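Local atomic coordinates of mucin-like protocadherin (Homo sapiens, PDB entry 6OAE), a protein that probably joins neighbouring microvilli of epithelial cells through calcium-dependent complexes of its extracellular cadherin repeats with CDHR2, and so helps pack the brush border. Residues D61-S66 and V90-D95; N96-P101 and A127-K132. All coordinates share one frame; numbering follows the deposited sequence. Where two conformers were deposited one is given.

Contact 1: residues D61-S66 and V90-D95; sequences DYEEKS and VLDVND. With CA (calcium ion), chain C; CA (calcium ion), chain D; CA (calcium ion), chain E.
Two calcium ions and one tyrosine ring join the loop 61-66 to the end of strand 79-91 and the linker that follows, at the calcium-binding end of the first cadherin repeat. Val90 N donates to Ser66 O over 2.8 Å, a backbone bond closing the contact on the strand side. Next to it, Tyr62 swings its ring toward the linker, with CG anti to the backbone N (chi1 -176°). Asp92 CB lies over the centre of one ring face, 3.5 Å from the centroid in a CH-pi contact, while Val90 O sits at the ring edge near CD1. Metal holds the carboxylates beyond it. Glu63, its chain bent at chi2 (71°), grips one calcium ion with both oxygens and reaches the other with OE1, at 2.3 Å. Asp92 OD1 approaches the first ion to 2.2 Å, and Val93 O binds it too. Asp95 spans the pair, OD1 on the ion shared with Asp92 and OD2 on that held by Asp61 OD1; Asn18 also hydrogen-bonds to OD2. Glu63 OE2 and Asp92 OD1 come within 3.0 Å, a closeness the shared cation probably makes tolerable. Asp61 OD1 also accepts from Glu63 N, an Asx turn that probably helps set both as ligands. Glu17 binds both ions, Asp131 completes the one held by Asp92 and a water that of Asp61: the paired calcium site of a cadherin interdomain linker.

Contact 2: residues N96-P101 and A127-K132; sequences NAPEFP and AEDRDK. With CA (calcium ion), chain E; CA (calcium ion), chain C.
The Phe100 ring carries Ala127 CB over one face, with CD1 the nearest ring atom at 3.9 Å, and strands 174-182 and 194-204 of the second cadherin repeat add further neighbours. Arg130 CB lies over one face of the Asn96 amide, 3.7 Å from CG, and ND2 points in the amide plane to Asp131 OD1, above a carboxylate turned 64° from the amide. The linker 96-101 runs antiparallel to 127-132, joined by a single beta bridge at the calcium-binding entrance to that repeat. Glu99 and Glu128 form its hydrogen-bonded pair: Glu99 N donates to Glu128 O at 2.9 Å, and Glu128 N returns to Glu99 O at 3.0 Å. The Pro98 ring runs alongside Asp129, with CD 3.6 Å from Asp129 OD2. With chi1 at -172° the Asp129 carboxylate turns from its own N to hold calcium with both oxygens, and OD1 accepts from Asp131 N in an Asx turn. Asn96 O binds the same ion, which Asn94, Asp134 and Asp183 help to enclose. Asp131 bridges two calcium ions, OD1 on one, OD2 on the other, and each oxygen takes a hydrogen bond from Asn96; the backbone N reaches OD2 on its syn side at 3.0 Å.

The two contacts follow each other along the chain, Asp95 of the first being joined directly to Asn96 of the second, and their centres lie about 14 Å apart near the middle of the elongated chain. Contact 1 belongs to the first cadherin repeat, at the end of strand 79-91; contact 2 pairs the linker 96-101 with the loop 127-132 of the second repeat, ahead of strands 104-110 and 137-142. They meet through metal: Asp131 OD1 lies 3.0 Å from Asp95 OD1 on one calcium ion, while Asn94 from contact 1 joins the ion bound by Asn96 and Asp129. Sharing two ions across the junction probably stiffens the linker and fixes how the repeats are set, consistent with calcium-dependent adhesion.

Contact 1: residues D61-S66 and V90-D95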
ATOM      1  N   ASP A  61     -11.149   4.084  -2.343  1.00 22.73           N
ATOM      2  CA  ASP A  61      -9.845   3.416  -2.569  1.00 23.76           C
ATOM      3  C   ASP A  61      -8.763   4.382  -2.105  1.00 24.72           C
ATOM      4  O   ASP A  61      -8.524   5.379  -2.794  1.00 24.04           O
ATOM      5  CB  ASP A  61      -9.668   3.013  -4.030  1.00 24.52           C
ATOM      6  CG  ASP A  61      -8.281   2.482  -4.377  1.00 24.02           C
ATOM      7  OD1 ASP A  61      -7.506   2.235  -3.456  1.00 25.21           O
ATOM      8  OD2 ASP A  61      -8.007   2.340  -5.562  1.00 24.78           O
ATOM      9  N   TYR A  62      -8.135   4.073  -0.980  1.00 24.42           N
ATOM     10  CA  TYR A  62      -7.074   4.897  -0.354  1.00 25.16           C
ATOM     11  C   TYR A  62      -5.933   5.208  -1.347  1.00 25.62           C
ATOM     12  O   TYR A  62      -5.356   6.325  -1.254  1.00 26.19           O
ATOM     13  CB  TYR A  62      -6.538   4.209   0.893  1.00 25.59           C
ATOM     14  CG  TYR A  62      -5.532   5.035   1.637  1.00 26.09           C
ATOM     15  CD1 TYR A  62      -5.937   5.935   2.608  1.00 26.37           C
ATOM     16  CD2 TYR A  62      -4.178   4.939   1.356  1.00 27.08           C
ATOM     17  CE1 TYR A  62      -5.020   6.716   3.302  1.00 27.57           C
ATOM     18  CE2 TYR A  62      -3.252   5.711   2.038  1.00 27.18           C
ATOM     19  CZ  TYR A  62      -3.673   6.603   3.010  1.00 29.03           C
ATOM     20  OH  TYR A  62      -2.755   7.363   3.680  1.00 30.85           O
ATOM     21  N   GLU A  63      -5.621   4.290  -2.260  1.00 26.47           N
ATOM     22  CA  GLU A  63      -4.539   4.453  -3.271  1.00 26.81           C
ATOM     23  C   GLU A  63      -4.971   5.426  -4.395  1.00 29.15           C
ATOM     24  O   GLU A  63      -4.090   5.964  -5.068  1.00 27.69           O
ATOM     25  CB  GLU A  63      -4.118   3.087  -3.824  1.00 26.23           C
ATOM     26  CG  GLU A  63      -3.227   2.286  -2.878  1.00 25.82           C
ATOM     27  CD  GLU A  63      -3.880   1.709  -1.623  1.00 25.10           C
ATOM     28  OE1 GLU A  63      -4.895   0.993  -1.752  1.00 25.90           O
ATOM     29  OE2 GLU A  63      -3.375   1.953  -0.512  1.00 24.62           O
ATOM     30  N   GLU A  64      -6.272   5.646  -4.604  1.00 30.42           N
ATOM     31  CA  GLU A  64      -6.796   6.584  -5.636  1.00 30.91           C
ATOM     32  C   GLU A  64      -7.023   7.961  -4.986  1.00 31.31           C
ATOM     33  O   GLU A  64      -6.557   8.964  -5.562  1.00 29.30           O
ATOM     34  CB  GLU A  64      -8.041   5.961  -6.273  1.00 33.36           C
ATOM     35  CG  GLU A  64      -8.712   6.817  -7.342  1.00 36.03           C
ATOM     36  CD  GLU A  64      -9.918   7.623  -6.886  1.00 39.48           C
ATOM     37  OE1 GLU A  64     -10.664   7.149  -5.984  1.00 42.35           O
ATOM     38  OE2 GLU A  64     -10.123   8.729  -7.437  1.00 44.94           O
ATOM     39  N   LYS A  65      -7.699   8.026  -3.830  1.00 29.81           N
ATOM     40  CA  LYS A  65      -8.011   9.313  -3.155  1.00 30.80           C
ATOM     41  C   LYS A  65      -8.359   9.039  -1.693  1.00 30.62           C
ATOM     42  O   LYS A  65      -9.265   8.220  -1.462  1.00 29.66           O
ATOM     43  CB  LYS A  65      -9.157   9.997  -3.909  1.00 32.06           C
ATOM     44  CG  LYS A  65      -9.342  11.479  -3.635  1.00 35.30           C
ATOM     45  CD  LYS A  65     -10.555  12.059  -4.331  1.00 37.17           C
ATOM     46  CE  LYS A  65     -10.449  12.079  -5.844  1.00 39.48           C
ATOM     47  NZ  LYS A  65      -9.472  13.091  -6.311  1.00 41.53           N
ATOM     48  N   SER A  66      -7.666   9.692  -0.754  1.00 29.30           N
ATOM     49  CA  SER A  66      -7.750   9.428   0.709  1.00 29.65           C
ATOM     50  C   SER A  66      -8.711  10.399   1.413  1.00 28.44           C
ATOM     51  O   SER A  66      -9.005  10.184   2.601  1.00 28.08           O
ATOM     52  CB  SER A  66      -6.381   9.492   1.323  1.00 29.16           C
ATOM     53  OG  SER A  66      -5.878  10.815   1.283  1.00 31.40           O
ATOM     54  N   VAL A  90     -10.615   8.604   4.286  1.00 22.24           N
ATOM     55  CA  VAL A  90     -10.523   7.178   3.884  1.00 22.47           C
ATOM     56  C   VAL A  90      -9.320   6.555   4.598  1.00 24.51           C
ATOM     57  O   VAL A  90      -8.223   7.130   4.520  1.00 26.13           O
ATOM     58  CB  VAL A  90     -10.411   7.025   2.362  1.00 22.13           C
ATOM     59  CG1 VAL A  90     -10.344   5.556   1.974  1.00 21.97           C
ATOM     60  CG2 VAL A  90     -11.552   7.729   1.645  1.00 22.34           C
ATOM     61  N   LEU A  91      -9.519   5.408   5.239  1.00 25.44           N
ATOM     62  CA  LEU A  91      -8.478   4.716   6.028  1.00 26.48           C
ATOM     63  C   LEU A  91      -7.856   3.630   5.158  1.00 26.19           C
ATOM     64  O   LEU A  91      -8.600   2.858   4.502  1.00 22.84           O
ATOM     65  CB  LEU A  91      -9.066   4.101   7.297  1.00 28.09           C
ATOM     66  CG  LEU A  91      -9.775   5.065   8.244  1.00 30.88           C
ATOM     67  CD1 LEU A  91     -10.252   4.325   9.485  1.00 31.06           C
ATOM     68  CD2 LEU A  91      -8.887   6.246   8.614  1.00 31.57           C
ATOM     69  N   ASP A  92      -6.534   3.569   5.175  1.00 25.89           N
ATOM     70  CA  ASP A  92      -5.772   2.572   4.393  1.00 26.74           C
ATOM     71  C   ASP A  92      -6.007   1.181   4.984  1.00 26.67           C
ATOM     72  O   ASP A  92      -6.044   1.022   6.247  1.00 25.21           O
ATOM     73  CB  ASP A  92      -4.283   2.915   4.334  1.00 28.30           C
ATOM     74  CG  ASP A  92      -3.507   1.909   3.505  1.00 29.31           C
ATOM     75  OD1 ASP A  92      -4.043   1.472   2.424  1.00 27.82           O
ATOM     76  OD2 ASP A  92      -2.396   1.524   3.956  1.00 31.74           O
ATOM     77  N   VAL A  93      -6.175   0.217   4.096  1.00 25.42           N
ATOM     78  CA  VAL A  93      -6.264  -1.237   4.377  1.00 26.56           C
ATOM     79  C   VAL A  93      -5.079  -1.886   3.646  1.00 25.95           C
ATOM     80  O   VAL A  93      -4.665  -1.363   2.572  1.00 24.90           O
ATOM     81  CB  VAL A  93      -7.631  -1.781   3.916  1.00 28.05           C
ATOM     82  CG1 VAL A  93      -7.667  -3.307   3.821  1.00 29.95           C
ATOM     83  CG2 VAL A  93      -8.760  -1.267   4.814  1.00 29.13           C
ATOM     84  N   ASN A  94      -4.536  -2.964   4.198  1.00 25.94           N
ATOM     85  CA  ASN A  94      -3.496  -3.771   3.512  1.00 26.01           C
ATOM     86  C   ASN A  94      -4.215  -4.586   2.434  1.00 25.21           C
ATOM     87  O   ASN A  94      -4.567  -5.756   2.698  1.00 23.73           O
ATOM     88  CB  ASN A  94      -2.690  -4.611   4.522  1.00 26.95           C
ATOM     89  CG  ASN A  94      -1.614  -5.429   3.843  1.00 27.04           C
ATOM     90  OD1 ASN A  94      -1.351  -5.219   2.666  1.00 25.03           O
ATOM     91  ND2 ASN A  94      -1.003  -6.359   4.570  1.00 27.91           N
ATOM     92  N   ASP A  95      -4.461  -3.988   1.264  1.00 24.55           N
ATOM     93  CA  ASP A  95      -5.286  -4.595   0.186  1.00 25.55           C
ATOM     94  C   ASP A  95      -4.451  -4.864  -1.082  1.00 25.71           C
ATOM     95  O   ASP A  95      -5.051  -5.303  -2.094  1.00 26.48           O
ATOM     96  CB  ASP A  95      -6.532  -3.739  -0.107  1.00 24.54           C
ATOM     97  CG  ASP A  95      -6.293  -2.332  -0.620  1.00 24.05           C
ATOM     98  OD1 ASP A  95      -5.213  -1.774  -0.357  1.00 24.76           O
ATOM     99  OD2 ASP A  95      -7.225  -1.767  -1.291  1.00 23.31           O
TER
HETATM  100 CA    CA C 302      -4.387   0.074   0.722  1.00 21.83          CA
HETATM  101 CA    CA D 303      -6.998   0.177  -2.334  1.00 23.27          CA
HETATM  102 CA    CA E 304       0.343  -4.564   1.152  1.00 23.42          CA
HETATM  103  O   HOH W   1      -7.260   9.265   5.219  1.00 35.85           O
HETATM  104  O   HOH W   2      -9.110  -0.398  -3.337  1.00 21.40           O

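Contact 2: residues N96-P101 and A127-K132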
ATOM      1  N   ASN A  96      -3.133  -4.636  -1.036  1.00 25.52           N
ATOM      2  CA  ASN A  96      -2.194  -4.844  -2.163  1.00 24.45           C
ATOM      3  C   ASN A  96      -1.089  -5.802  -1.716  1.00 25.31           C
ATOM      4  O   ASN A  96      -0.655  -5.727  -0.545  1.00 23.87           O
ATOM      5  CB  ASN A  96      -1.629  -3.515  -2.673  1.00 24.04           C
ATOM      6  CG  ASN A  96      -2.695  -2.678  -3.353  1.00 24.71           C
ATOM      7  OD1 ASN A  96      -2.978  -2.865  -4.531  1.00 26.52           O
ATOM      8  ND2 ASN A  96      -3.290  -1.759  -2.624  1.00 23.57           N
ATOM      9  N   ALA A  97      -0.672  -6.694  -2.614  1.00 24.85           N
ATOM     10  CA  ALA A  97       0.414  -7.669  -2.362  1.00 24.42           C
ATOM     11  C   ALA A  97       1.724  -7.056  -2.847  1.00 25.38           C
ATOM     12  O   ALA A  97       1.744  -6.294  -3.823  1.00 24.92           O
ATOM     13  CB  ALA A  97       0.118  -8.989  -3.036  1.00 24.10           C
ATOM     14  N   PRO A  98       2.863  -7.330  -2.176  1.00 24.81           N
ATOM     15  CA  PRO A  98       4.152  -6.898  -2.699  1.00 25.47           C
ATOM     16  C   PRO A  98       4.436  -7.745  -3.943  1.00 25.79           C
ATOM     17  O   PRO A  98       3.995  -8.877  -4.028  1.00 25.56           O
ATOM     18  CB  PRO A  98       5.143  -7.141  -1.547  1.00 25.84           C
ATOM     19  CG  PRO A  98       4.487  -8.250  -0.730  1.00 25.23           C
ATOM     20  CD  PRO A  98       2.991  -8.047  -0.902  1.00 25.45           C
ATOM     21  N   GLU A  99       5.143  -7.150  -4.898  1.00 28.19           N
ATOM     22  CA  GLU A  99       5.499  -7.804  -6.168  1.00 28.98           C
ATOM     23  C   GLU A  99       6.969  -7.548  -6.449  1.00 27.15           C
ATOM     24  O   GLU A  99       7.389  -6.386  -6.341  1.00 27.29           O
ATOM     25  CB  GLU A  99       4.646  -7.241  -7.301  1.00 31.95           C
ATOM     26  CG  GLU A  99       3.191  -7.623  -7.198  1.00 36.15           C
ATOM     27  CD  GLU A  99       2.280  -6.846  -8.136  1.00 37.91           C
ATOM     28  OE1 GLU A  99       2.796  -6.269  -9.107  1.00 40.85           O
ATOM     29  OE2 GLU A  99       1.063  -6.823  -7.877  1.00 46.60           O
ATOM     30  N   PHE A 100       7.707  -8.602  -6.769  1.00 27.31           N
ATOM     31  CA  PHE A 100       9.084  -8.497  -7.293  1.00 26.52           C
ATOM     32  C   PHE A 100       8.972  -8.191  -8.776  1.00 29.09           C
ATOM     33  O   PHE A 100       8.048  -8.690  -9.414  1.00 29.28           O
ATOM     34  CB  PHE A 100       9.851  -9.795  -7.118  1.00 26.07           C
ATOM     35  CG  PHE A 100      10.242 -10.129  -5.703  1.00 24.41           C
ATOM     36  CD1 PHE A 100      11.203  -9.371  -5.044  1.00 23.51           C
ATOM     37  CD2 PHE A 100       9.679 -11.222  -5.054  1.00 23.60           C
ATOM     38  CE1 PHE A 100      11.589  -9.697  -3.753  1.00 23.29           C
ATOM     39  CE2 PHE A 100      10.066 -11.544  -3.759  1.00 22.77           C
ATOM     40  CZ  PHE A 100      11.021 -10.787  -3.120  1.00 23.29           C
ATOM     41  N   PRO A 101       9.862  -7.354  -9.352  1.00 30.22           N
ATOM     42  CA  PRO A 101       9.917  -7.184 -10.816  1.00 30.80           C
ATOM     43  C   PRO A 101      10.614  -8.323 -11.601  1.00 31.29           C
ATOM     44  O   PRO A 101      10.865  -8.145 -12.790  1.00 32.77           O
ATOM     45  CB  PRO A 101      10.657  -5.846 -10.922  1.00 30.10           C
ATOM     46  CG  PRO A 101      11.624  -5.859  -9.751  1.00 30.24           C
ATOM     47  CD  PRO A 101      10.802  -6.472  -8.634  1.00 29.65           C
ATOM     48  N   ALA A 127      11.109  -5.429  -3.676  1.00 26.42           N
ATOM     49  CA  ALA A 127       9.736  -5.522  -4.198  1.00 26.67           C
ATOM     50  C   ALA A 127       9.072  -4.151  -4.056  1.00 26.99           C
ATOM     51  O   ALA A 127       9.655  -3.252  -3.425  1.00 27.84           O
ATOM     52  CB  ALA A 127       8.990  -6.599  -3.451  1.00 26.30           C
ATOM     53  N   GLU A 128       7.878  -4.020  -4.626  1.00 27.85           N
ATOM     54  CA  GLU A 128       7.036  -2.807  -4.504  0.50 28.04           C
ATOM     55  C   GLU A 128       5.624  -3.246  -4.126  1.00 26.98           C
ATOM     56  O   GLU A 128       5.154  -4.275  -4.665  1.00 25.71           O
ATOM     57  CB  GLU A 128       7.000  -1.986  -5.791  0.50 29.44           C
ATOM     58  CG  GLU A 128       6.491  -0.573  -5.568  0.50 29.66           C
ATOM     59  CD  GLU A 128       6.767   0.343  -6.745  0.50 30.67           C
ATOM     60  OE1 GLU A 128       7.451  -0.115  -7.698  0.50 30.42           O
ATOM     61  OE2 GLU A 128       6.307   1.494  -6.715  0.50 32.14           O
ATOM     62  N   ASP A 129       5.025  -2.491  -3.211  1.00 26.93           N
ATOM     63  CA  ASP A 129       3.667  -2.728  -2.670  1.00 26.23           C
ATOM     64  C   ASP A 129       2.894  -1.419  -2.823  1.00 25.98           C
ATOM     65  O   ASP A 129       3.368  -0.388  -2.285  1.00 24.64           O
ATOM     66  CB  ASP A 129       3.808  -3.220  -1.232  1.00 25.41           C
ATOM     67  CG  ASP A 129       2.529  -3.682  -0.604  1.00 24.89           C
ATOM     68  OD1 ASP A 129       1.473  -3.040  -0.859  1.00 23.53           O
ATOM     69  OD2 ASP A 129       2.585  -4.664   0.145  1.00 24.92           O
ATOM     70  N   ARG A 130       1.750  -1.454  -3.521  1.00 27.18           N
ATOM     71  CA  ARG A 130       0.918  -0.240  -3.787  1.00 26.66           C
ATOM     72  C   ARG A 130       0.314   0.304  -2.481  1.00 25.60           C
ATOM     73  O   ARG A 130      -0.198   1.427  -2.513  1.00 24.54           O
ATOM     74  CB  ARG A 130      -0.119  -0.520  -4.879  1.00 28.76           C
ATOM     75  CG  ARG A 130       0.490  -0.760  -6.259  1.00 31.27           C
ATOM     76  CD  ARG A 130      -0.553  -0.961  -7.350  1.00 33.51           C
ATOM     77  NE  ARG A 130       0.055  -1.131  -8.668  1.00 34.38           N
ATOM     78  CZ  ARG A 130       0.613  -0.154  -9.373  1.00 37.17           C
ATOM     79  NH1 ARG A 130       1.157  -0.421 -10.553  1.00 37.96           N
ATOM     80  NH2 ARG A 130       0.628   1.092  -8.911  1.00 39.05           N
ATOM     81  N   ASP A 131       0.363  -0.432  -1.368  1.00 24.36           N
ATOM     82  CA  ASP A 131       0.156   0.150  -0.019  1.00 25.62           C
ATOM     83  C   ASP A 131       1.448   0.894   0.315  1.00 27.14           C
ATOM     84  O   ASP A 131       2.384   0.266   0.854  1.00 26.30           O
ATOM     85  CB  ASP A 131      -0.187  -0.922   1.014  1.00 23.69           C
ATOM     86  CG  ASP A 131      -1.428  -1.701   0.661  1.00 23.80           C
ATOM     87  OD1 ASP A 131      -2.435  -1.045   0.321  1.00 24.08           O
ATOM     88  OD2 ASP A 131      -1.387  -2.948   0.717  1.00 21.44           O
ATOM     89  N   LYS A 132       1.513   2.174  -0.015  1.00 29.24           N
ATOM     90  CA  LYS A 132       2.764   2.978   0.062  1.00 32.17           C
ATOM     91  C   LYS A 132       3.364   2.940   1.478  1.00 31.10           C
ATOM     92  O   LYS A 132       4.575   3.085   1.588  1.00 31.34           O
ATOM     93  CB  LYS A 132       2.489   4.434  -0.307  1.00 35.58           C
ATOM     94  CG  LYS A 132       2.186   4.714  -1.770  1.00 39.99           C
ATOM     95  CD  LYS A 132       2.431   6.187  -2.144  1.00 43.42           C
ATOM     96  CE  LYS A 132       1.283   7.137  -1.825  1.00 46.99           C
ATOM     97  NZ  LYS A 132       0.803   7.074  -0.415  1.00 48.28           N
TER
HETATM   98 CA    CA E 304       0.343  -4.564   1.152  1.00 23.42          CA
HETATM   99 CA    CA C 302      -4.387   0.074   0.722  1.00 21.83          CA
HETATM  100  O   HOH W   3       1.102  -4.026  -5.050  1.00 24.33           O